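Putative diflavin flavoprotein A 3 (Synechocystis sp., PDB 6H0C) probably transfers electrons from NADH to oxygen, reducing it to water, and is represented by its flavodiiron core, a metallo-beta-lactamase-like domain followed by a flavodoxin-like domain. Local coordinates at residues Lys48-Asp53 against Leu136-Gly141; Asn87-Leu92 against Glu115-Asp120; Ala308-Gly313 against Ala334-Thr339. All coordinates share one frame; numbering follows the deposited sequence.

Contacts 1 and 2 belong to the metallo-beta-lactamase-like domain, contact 3 to the flavodoxin-like domain. Each is partly buried: in contact 1 two buried side chains meet, while Ala89 and Phe310 are the buried members of the others. Contact 1 sets an inner strand of one sheet against the turn after an edge strand of the other and alone has a direct hydrogen bond between its segments. Contact 2, nested in the loop contact 1 closes, packs helix 86-98 against the end of helix 108-117; contacts 1 and 2 touch where Asp53 O packs 3.7 Å from Arg88 NH1. Contact 3 pairs an aromatic contact with a water bridge inside a beta-alpha-beta unit, its centre about 47 Å from that of contact 1.

Contact 1: Lys48-Asp53 against Leu136-Gly141; sequences KIALFD and LDLGRG
Leu138 lays its two methyls over Lys48 and Ala50: CD1 rests 3.8 Å from Ala50 CB, and CD2 comes to 4.1 Å from Lys48 CB. The branch reaches both because CG stands anti to the carbonyl carbon, beside the backbone N (chi1 -57°), and the extended chi2 spreads the methyls toward the two residues. Lys48 CB points to the other segment, but the rest of its chain leads away, toward a long, weak ion pair with Asp77. Beside this apolar patch, Lys48 N donates to Leu138 O at 2.9 Å with an N-H...O angle of 160°, its donor tilted 31° from the carbonyl plane. The turn presenting that carbonyl is an Asx turn: Gly139 N donates to Asp137 OD1 at 2.8 Å, meeting the oxygen from above the carboxylate plane. Strand 49-52 belongs to the seven-stranded mixed sheet, and strand 135-137, which Leu138 follows, is an outermost strand of the five-stranded one, so the contact joins the two sheets of the metallo-beta-lactamase-like sandwich, with Leu138 also touching Tyr78, Ile44 and Leu144. The segments bury 207 Å² with one hydrogen bond between them, which suggests that methyl packing and a single backbone bond together set the turn against the start of the strand.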
loop_
_atom_site.group_PDB
_atom_site.type_symbol
_atom_site.label_atom_id
_atom_site.label_comp_id
_atom_site.label_asym_id
_atom_site.label_seq_id
_atom_site.Cartn_x
_atom_site.Cartn_y
_atom_site.Cartn_z
ATOM N N LYS A 48 12.673 23.380 13.337
ATOM C CA LYS A 48 11.943 23.334 12.088
ATOM C C LYS A 48 10.664 22.540 12.289
ATOM O O LYS A 48 10.549 21.768 13.238
ATOM C CB LYS A 48 12.809 22.748 10.981
ATOM C CG LYS A 48 13.920 23.704 10.602
ATOM C CD LYS A 48 14.579 23.366 9.298
ATOM C CE LYS A 48 15.448 24.521 8.872
ATOM N NZ LYS A 48 14.641 25.772 8.884
ATOM N N ILE A 49 9.694 22.761 11.411
ATOM C CA ILE A 49 8.382 22.147 11.549
ATOM C C ILE A 49 8.115 21.211 10.389
ATOM O O ILE A 49 8.213 21.610 9.226
ATOM C CB ILE A 49 7.273 23.207 11.618
ATOM C CG1 ILE A 49 7.525 24.138 12.806
ATOM C CG2 ILE A 49 5.906 22.544 11.699
ATOM C CD1 ILE A 49 6.531 25.261 12.919
ATOM N N ALA A 50 7.784 19.964 10.710
ATOM C CA ALA A 50 7.523 18.950 9.687
ATOM C C ALA A 50 6.162 18.322 9.901
ATOM O O ALA A 50 5.783 18.010 11.035
ATOM C CB ALA A 50 8.601 17.878 9.693
ATOM N N LEU A 51 5.433 18.149 8.803
ATOM C CA LEU A 51 4.144 17.474 8.816
ATOM C C LEU A 51 4.239 16.177 8.018
ATOM O O LEU A 51 4.593 16.204 6.833
ATOM C CB LEU A 51 3.050 18.371 8.228
ATOM C CG LEU A 51 1.672 17.716 8.093
ATOM C CD1 LEU A 51 1.099 17.395 9.463
ATOM C CD2 LEU A 51 0.723 18.602 7.307
ATOM N N PHE A 52 3.938 15.049 8.668
ATOM C CA PHE A 52 3.882 13.748 7.994
ATOM C C PHE A 52 2.495 13.437 7.430
ATOM O O PHE A 52 1.508 13.456 8.169
ATOM C CB PHE A 52 4.247 12.609 8.950
ATOM C CG PHE A 52 5.683 12.611 9.428
ATOM C CD1 PHE A 52 6.593 11.685 8.925
ATOM C CD2 PHE A 52 6.107 13.493 10.426
ATOM C CE1 PHE A 52 7.904 11.649 9.392
ATOM C CE2 PHE A 52 7.419 13.466 10.896
ATOM C CZ PHE A 52 8.316 12.541 10.379
ATOM N N ASP A 53 2.429 13.133 6.135
ATOM C CA ASP A 53 1.273 12.442 5.563
ATOM C C ASP A 53 -0.098 13.069 5.794
ATOM O O ASP A 53 -0.934 12.487 6.501
ATOM C CB ASP A 53 1.226 11.021 6.107
ATOM C CG ASP A 53 2.462 10.234 5.756
ATOM O OD1 ASP A 53 2.822 10.223 4.560
ATOM O OD2 ASP A 53 3.074 9.640 6.675
ATOM N N LEU A 136 17.530 14.345 8.224
ATOM C CA LEU A 136 16.945 15.675 8.201
ATOM C C LEU A 136 16.807 16.152 9.650
ATOM O O LEU A 136 16.092 15.551 10.459
ATOM C CB LEU A 136 15.592 15.672 7.484
ATOM C CG LEU A 136 14.948 17.042 7.272
ATOM C CD1 LEU A 136 15.721 17.833 6.223
ATOM C CD2 LEU A 136 13.479 16.903 6.880
ATOM N N ASP A 137 17.505 17.227 9.982
ATOM C CA ASP A 137 17.571 17.686 11.363
ATOM C C ASP A 137 16.545 18.786 11.590
ATOM O O ASP A 137 16.614 19.845 10.961
ATOM C CB ASP A 137 18.993 18.166 11.677
ATOM C CG ASP A 137 19.181 18.565 13.125
ATOM O OD1 ASP A 137 18.273 18.341 13.951
ATOM O OD2 ASP A 137 20.263 19.104 13.435
ATOM N N LEU A 138 15.573 18.516 12.460
ATOM C CA LEU A 138 14.540 19.499 12.793
ATOM C C LEU A 138 14.945 20.330 14.005
ATOM O O LEU A 138 14.198 21.200 14.448
ATOM C CB LEU A 138 13.197 18.815 13.068
ATOM C CG LEU A 138 12.652 17.933 11.940
ATOM C CD1 LEU A 138 11.274 17.356 12.280
ATOM C CD2 LEU A 138 12.617 18.702 10.624
ATOM N N GLY A 139 16.129 20.048 14.540
ATOM C CA GLY A 139 16.601 20.704 15.745
ATOM C C GLY A 139 16.111 19.992 16.993
ATOM O O GLY A 139 15.224 19.138 16.918
ATOM N N ARG A 140 16.698 20.328 18.139
ATOM C CA ARG A 140 16.233 19.813 19.423
ATOM C C ARG A 140 16.311 18.285 19.521
ATOM O O ARG A 140 15.535 17.656 20.251
ATOM C CB ARG A 140 14.799 20.294 19.689
ATOM C CG ARG A 140 14.738 21.587 20.490
ATOM C CD ARG A 140 13.847 22.649 19.862
ATOM N NE ARG A 140 12.449 22.482 20.231
ATOM C CZ ARG A 140 11.531 23.436 20.125
ATOM N NH1 ARG A 140 11.862 24.637 19.671
ATOM N NH2 ARG A 140 10.278 23.186 20.473
ATOM N N GLY A 141 17.258 17.693 18.793
ATOM C CA GLY A 141 17.497 16.262 18.869
ATOM C C GLY A 141 16.686 15.430 17.884
ATOM O O GLY A 141 16.888 14.216 17.785
#

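Contact 2: Asn87-Leu92 against Glu115-Asp120; sequences NRAHTL and EKLLAD
Ala89 and Leu117 meet where two helices of the alpha-beta-beta-alpha metallo-beta-lactamase fold, 86-98 and 108-117, lie side by side; the first is the helix of the beta-alpha-beta unit formed by strand 78-80, helix 86-98 and strand 103-106, after which helix 108-117 follows. Apolar contact rests on Ala89, Leu117 and Leu118. Ala89 directs its CB at the second helix, and its CA lies 6.9 Å from that of Leu117, the closest backbone approach between the segments. Leu117 reaches across with one branch, CD1, its CG being beside the backbone N and anti to the carbonyl carbon (chi1 -69°). The small alanine side chain is consistent with so short a separation. Leu118, the first residue to leave helical backbone angles, brings CD2 to 4.3 Å from Ala89 O, a methyl against a carbonyl of the facing helix, and also touches Lys93 farther along it.

Polar bonding does not cross the interface; it works within each segment and toward other parts of the domain. Leu92 N bonds to Arg88 O, continuing the first helix, whereas Ala119 N bonds to Lys116 O just past the end of the second. Thr91 and Arg88 turn to the loop leading to helix 60-70: Thr91 OG1 bonds to Pro55 O, and Arg88 NH1 to Pro54 O. With 136 Å² buried in all, the direct side-chain meeting is methyl to methyl, Ala89 CB standing 4.0 Å from Leu117 CD1.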
loop_
_atom_site.group_PDB
_atom_site.type_symbol
_atom_site.label_atom_id
_atom_site.label_comp_id
_atom_site.label_asym_id
_atom_site.label_seq_id
_atom_site.Cartn_x
_atom_site.Cartn_y
_atom_site.Cartn_z
ATOM N N ASN A 87 -4.876 10.254 -4.725
ATOM C CA ASN A 87 -5.799 10.581 -3.652
ATOM C C ASN A 87 -5.124 11.508 -2.629
ATOM O O ASN A 87 -5.644 12.575 -2.301
ATOM C CB ASN A 87 -6.304 9.284 -2.998
ATOM C CG ASN A 87 -7.527 9.499 -2.119
ATOM O OD1 ASN A 87 -7.445 10.122 -1.060
ATOM N ND2 ASN A 87 -8.664 8.959 -2.545
ATOM N N ARG A 88 -3.955 11.102 -2.140
ATOM C CA ARG A 88 -3.174 11.939 -1.241
ATOM C C ARG A 88 -2.724 13.235 -1.931
ATOM O O ARG A 88 -2.649 14.298 -1.307
ATOM C CB ARG A 88 -1.946 11.177 -0.725
ATOM C CG ARG A 88 -2.253 9.931 0.110
ATOM C CD ARG A 88 -2.687 10.271 1.522
ATOM N NE ARG A 88 -3.068 9.070 2.269
ATOM C CZ ARG A 88 -2.856 8.903 3.573
ATOM N NH1 ARG A 88 -2.261 9.858 4.282
ATOM N NH2 ARG A 88 -3.234 7.778 4.165
ATOM N N ALA A 89 -2.404 13.139 -3.217
ATOM C CA ALA A 89 -1.903 14.298 -3.954
ATOM C C ALA A 89 -2.952 15.404 -3.996
ATOM O O ALA A 89 -2.617 16.591 -4.037
ATOM C CB ALA A 89 -1.491 13.901 -5.359
ATOM N N HIS A 90 -4.219 15.007 -3.962
ATOM C CA HIS A 90 -5.322 15.959 -3.962
ATOM C C HIS A 90 -5.246 16.907 -2.759
ATOM O O HIS A 90 -5.336 18.129 -2.911
ATOM C CB HIS A 90 -6.647 15.208 -3.965
ATOM C CG HIS A 90 -7.842 16.102 -3.956
ATOM N ND1 HIS A 90 -8.476 16.485 -2.793
ATOM C CD2 HIS A 90 -8.520 16.693 -4.969
ATOM C CE1 HIS A 90 -9.498 17.264 -3.091
ATOM N NE2 HIS A 90 -9.541 17.414 -4.403
ATOM N N THR A 91 -5.074 16.334 -1.567
ATOM C CA THR A 91 -4.898 17.117 -0.347
ATOM C C THR A 91 -3.638 17.968 -0.405
ATOM O O THR A 91 -3.624 19.118 0.051
ATOM C CB THR A 91 -4.812 16.215 0.891
ATOM O OG1 THR A 91 -5.968 15.372 0.949
ATOM C CG2 THR A 91 -4.717 17.059 2.159
ATOM N N LEU A 92 -2.576 17.391 -0.957
ATOM C CA LEU A 92 -1.310 18.106 -1.085
ATOM C C LEU A 92 -1.452 19.395 -1.880
ATOM O O LEU A 92 -0.857 20.403 -1.510
ATOM C CB LEU A 92 -0.252 17.227 -1.743
ATOM C CG LEU A 92 0.447 16.253 -0.813
ATOM C CD1 LEU A 92 1.431 15.422 -1.615
ATOM C CD2 LEU A 92 1.138 17.012 0.316
ATOM N N GLU A 115 5.683 13.898 -9.361
ATOM C CA GLU A 115 5.946 14.782 -10.490
ATOM C C GLU A 115 4.899 14.574 -11.578
ATOM O O GLU A 115 4.400 15.530 -12.160
ATOM C CB GLU A 115 7.362 14.562 -11.036
ATOM C CG GLU A 115 8.467 15.061 -10.087
ATOM C CD GLU A 115 9.881 14.712 -10.547
ATOM O OE1 GLU A 115 10.816 14.845 -9.723
ATOM O OE2 GLU A 115 10.057 14.307 -11.720
ATOM N N LYS A 116 4.541 13.326 -11.842
ATOM C CA LYS A 116 3.465 13.071 -12.791
ATOM C C LYS A 116 2.140 13.551 -12.205
ATOM O O LYS A 116 1.441 14.332 -12.837
ATOM C CB LYS A 116 3.397 11.586 -13.166
ATOM C CG LYS A 116 4.640 11.098 -13.916
ATOM C CD LYS A 116 4.454 9.707 -14.509
ATOM C CE LYS A 116 4.259 8.647 -13.431
ATOM N NZ LYS A 116 5.513 8.350 -12.675
ATOM N N LEU A 117 1.820 13.114 -10.986
ATOM C CA LEU A 117 0.552 13.458 -10.332
ATOM C C LEU A 117 0.269 14.956 -10.253
ATOM O O LEU A 117 -0.878 15.374 -10.363
ATOM C CB LEU A 117 0.512 12.881 -8.920
ATOM C CG LEU A 117 0.411 11.364 -8.820
ATOM C CD1 LEU A 117 0.355 10.910 -7.365
ATOM C CD2 LEU A 117 -0.814 10.900 -9.576
ATOM N N LEU A 118 1.304 15.759 -10.047
ATOM C CA LEU A 118 1.129 17.204 -9.926
ATOM C C LEU A 118 1.588 17.938 -11.174
ATOM O O LEU A 118 1.777 19.159 -11.147
ATOM C CB LEU A 118 1.896 17.742 -8.719
ATOM C CG LEU A 118 1.320 17.376 -7.360
ATOM C CD1 LEU A 118 2.183 17.979 -6.276
ATOM C CD2 LEU A 118 -0.123 17.856 -7.249
ATOM N N ALA A 119 1.777 17.184 -12.255
ATOM C CA ALA A 119 2.289 17.725 -13.515
ATOM C C ALA A 119 1.579 19.015 -13.933
ATOM O O ALA A 119 2.227 20.028 -14.215
ATOM C CB ALA A 119 2.167 16.686 -14.620
ATOM N N ASP A 120 0.249 18.970 -13.957
ATOM C CA ASP A 120 -0.549 20.097 -14.428
ATOM C C ASP A 120 -1.017 20.997 -13.295
ATOM O O ASP A 120 -1.723 21.973 -13.529
ATOM C CB ASP A 120 -1.767 19.606 -15.214
ATOM C CG ASP A 120 -1.395 19.023 -16.557
ATOM O OD1 ASP A 120 -0.294 19.341 -17.060
ATOM O OD2 ASP A 120 -2.208 18.250 -17.110
#

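Contact 3: Ala308-Gly313 against Ala334-Thr339; sequences AGFIFG and ANASKT
Ala336 and Phe310 make the side-chain contact: Ala336 CB, directed at the strand, stands 3.9 Å from Phe310 CE2. The methyl approaches the ring obliquely. Phe310 can offer this atom because its CG lies between the backbone N and the carbonyl carbon (chi1 61°), with chi2 at 89° setting the rotation of the ring. The ring also has edge-to-face partners in Phe362 and Phe367, and it touches Ile304 of helix 297-306. Ala336 itself rests on Ile304 and Phe367, so its methyl closes one part of an apolar cluster.

Ser337 makes no contact with the strand segment; its hydroxyl works along its own segment, where OG lies 3.0 Å from Thr339 OG1 in a hydrogen bond whose donor could be either hydroxyl. This ties Ser337 to Thr339 within the loop between helix 323-335 and strand 341-348. The loop leads into strand 341-348, the last element of the beta-alpha-beta unit that starts with strand 309-313, the middle strand of the five-stranded parallel sheet of the flavodoxin-like fold. The direction from CA 308 to CA 310 and that from CA 336 to CA 339 differ by 124°, evidence that the connection runs partly back against the strand before the chain enters the neighbouring one.

At Thr339 the contact becomes polar and indirect. Its O sits 4.5 Å from Ala308 O, and a water donates to both carbonyls: it lies 2.8 Å from Ala308 O and 3.3 Å from Thr339 O. The water thus donates a hydrogen bond to each of two carbonyl oxygens, the one to Thr339 O being the longer. Two residues on, Leu341 takes up direct backbone hydrogen bonding with Ala308 and Phe310.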
loop_
_atom_site.group_PDB
_atom_site.type_symbol
_atom_site.label_atom_id
_atom_site.label_comp_id
_atom_site.label_asym_id
_atom_site.label_seq_id
_atom_site.Cartn_x
_atom_site.Cartn_y
_atom_site.Cartn_z
ATOM N N ALA A 308 3.474 -21.385 -9.448
ATOM C CA ALA A 308 2.719 -22.511 -9.981
ATOM C C ALA A 308 1.637 -21.999 -10.923
ATOM O O ALA A 308 1.114 -22.737 -11.762
ATOM C CB ALA A 308 2.102 -23.332 -8.847
ATOM N N GLY A 309 1.292 -20.728 -10.757
ATOM C CA GLY A 309 0.341 -20.068 -11.631
ATOM C C GLY A 309 0.677 -18.591 -11.692
ATOM O O GLY A 309 1.409 -18.090 -10.838
ATOM N N PHE A 310 0.168 -17.904 -12.709
ATOM C CA PHE A 310 0.289 -16.451 -12.801
ATOM C C PHE A 310 -1.036 -15.850 -13.252
ATOM O O PHE A 310 -1.831 -16.505 -13.933
ATOM C CB PHE A 310 1.415 -16.041 -13.762
ATOM C CG PHE A 310 1.214 -16.505 -15.191
ATOM C CD1 PHE A 310 0.528 -15.723 -16.098
ATOM C CD2 PHE A 310 1.725 -17.723 -15.622
ATOM C CE1 PHE A 310 0.344 -16.148 -17.401
ATOM C CE2 PHE A 310 1.547 -18.148 -16.927
ATOM C CZ PHE A 310 0.855 -17.363 -17.816
ATOM N N ILE A 311 -1.261 -14.599 -12.872
ATOM C CA ILE A 311 -2.494 -13.882 -13.174
ATOM C C ILE A 311 -2.162 -12.470 -13.637
ATOM O O ILE A 311 -1.373 -11.786 -12.991
ATOM C CB ILE A 311 -3.406 -13.811 -11.940
ATOM C CG1 ILE A 311 -3.713 -15.224 -11.411
ATOM C CG2 ILE A 311 -4.679 -13.040 -12.253
ATOM C CD1 ILE A 311 -4.577 -15.256 -10.147
ATOM N N PHE A 312 -2.745 -12.038 -14.753
ATOM C CA PHE A 312 -2.563 -10.669 -15.253
ATOM C C PHE A 312 -3.815 -9.824 -15.028
ATOM O O PHE A 312 -4.935 -10.271 -15.311
ATOM C CB PHE A 312 -2.219 -10.662 -16.750
ATOM C CG PHE A 312 -0.731 -10.722 -17.056
ATOM C CD1 PHE A 312 -0.108 -9.684 -17.744
ATOM C CD2 PHE A 312 0.034 -11.823 -16.691
ATOM C CE1 PHE A 312 1.250 -9.740 -18.053
ATOM C CE2 PHE A 312 1.394 -11.882 -16.996
ATOM C CZ PHE A 312 2.001 -10.837 -17.673
ATOM N N GLY A 313 -3.617 -8.605 -14.525
ATOM C CA GLY A 313 -4.697 -7.649 -14.344
ATOM C C GLY A 313 -4.351 -6.365 -15.077
ATOM O O GLY A 313 -3.272 -5.801 -14.880
ATOM N N ALA A 334 7.992 -15.624 -22.507
ATOM C CA ALA A 334 9.346 -16.117 -22.757
ATOM C C ALA A 334 9.827 -17.051 -21.654
ATOM O O ALA A 334 10.761 -17.813 -21.858
ATOM C CB ALA A 334 10.319 -14.957 -22.916
ATOM N N ASN A 335 9.193 -17.001 -20.489
ATOM C CA ASN A 335 9.726 -17.732 -19.342
ATOM C C ASN A 335 8.812 -18.754 -18.687
ATOM O O ASN A 335 9.296 -19.682 -18.044
ATOM C CB ASN A 335 10.177 -16.744 -18.278
ATOM C CG ASN A 335 11.433 -16.025 -18.674
ATOM O OD1 ASN A 335 12.535 -16.582 -18.583
ATOM N ND2 ASN A 335 11.286 -14.786 -19.138
ATOM N N ALA A 336 7.506 -18.592 -18.833
ATOM C CA ALA A 336 6.581 -19.480 -18.143
ATOM C C ALA A 336 6.419 -20.823 -18.858
ATOM O O ALA A 336 6.267 -20.889 -20.080
ATOM C CB ALA A 336 5.225 -18.803 -17.973
ATOM N N SER A 337 6.456 -21.896 -18.078
ATOM C CA SER A 337 6.096 -23.211 -18.585
ATOM C C SER A 337 4.588 -23.297 -18.820
ATOM O O SER A 337 3.796 -22.741 -18.049
ATOM C CB SER A 337 6.535 -24.293 -17.608
ATOM O OG SER A 337 5.869 -25.509 -17.900
ATOM N N LYS A 338 4.184 -24.000 -19.871
ATOM C CA LYS A 338 2.762 -24.118 -20.191
ATOM C C LYS A 338 1.969 -24.888 -19.125
ATOM O O LYS A 338 0.743 -24.926 -19.174
ATOM C CB LYS A 338 2.571 -24.784 -21.561
ATOM C CG LYS A 338 3.043 -23.950 -22.748
ATOM C CD LYS A 338 2.585 -24.573 -24.064
ATOM C CE LYS A 338 3.078 -23.793 -25.282
ATOM N NZ LYS A 338 2.499 -24.324 -26.558
ATOM N N THR A 339 2.657 -25.495 -18.162
ATOM C CA THR A 339 1.972 -26.183 -17.066
ATOM C C THR A 339 1.459 -25.199 -16.030
ATOM O O THR A 339 0.643 -25.551 -15.188
ATOM C CB THR A 339 2.883 -27.188 -16.344
ATOM O OG1 THR A 339 4.008 -26.497 -15.791
ATOM C CG2 THR A 339 3.371 -28.269 -17.301
HETATM O O HOH W 1 0.564 -25.437 -11.923
#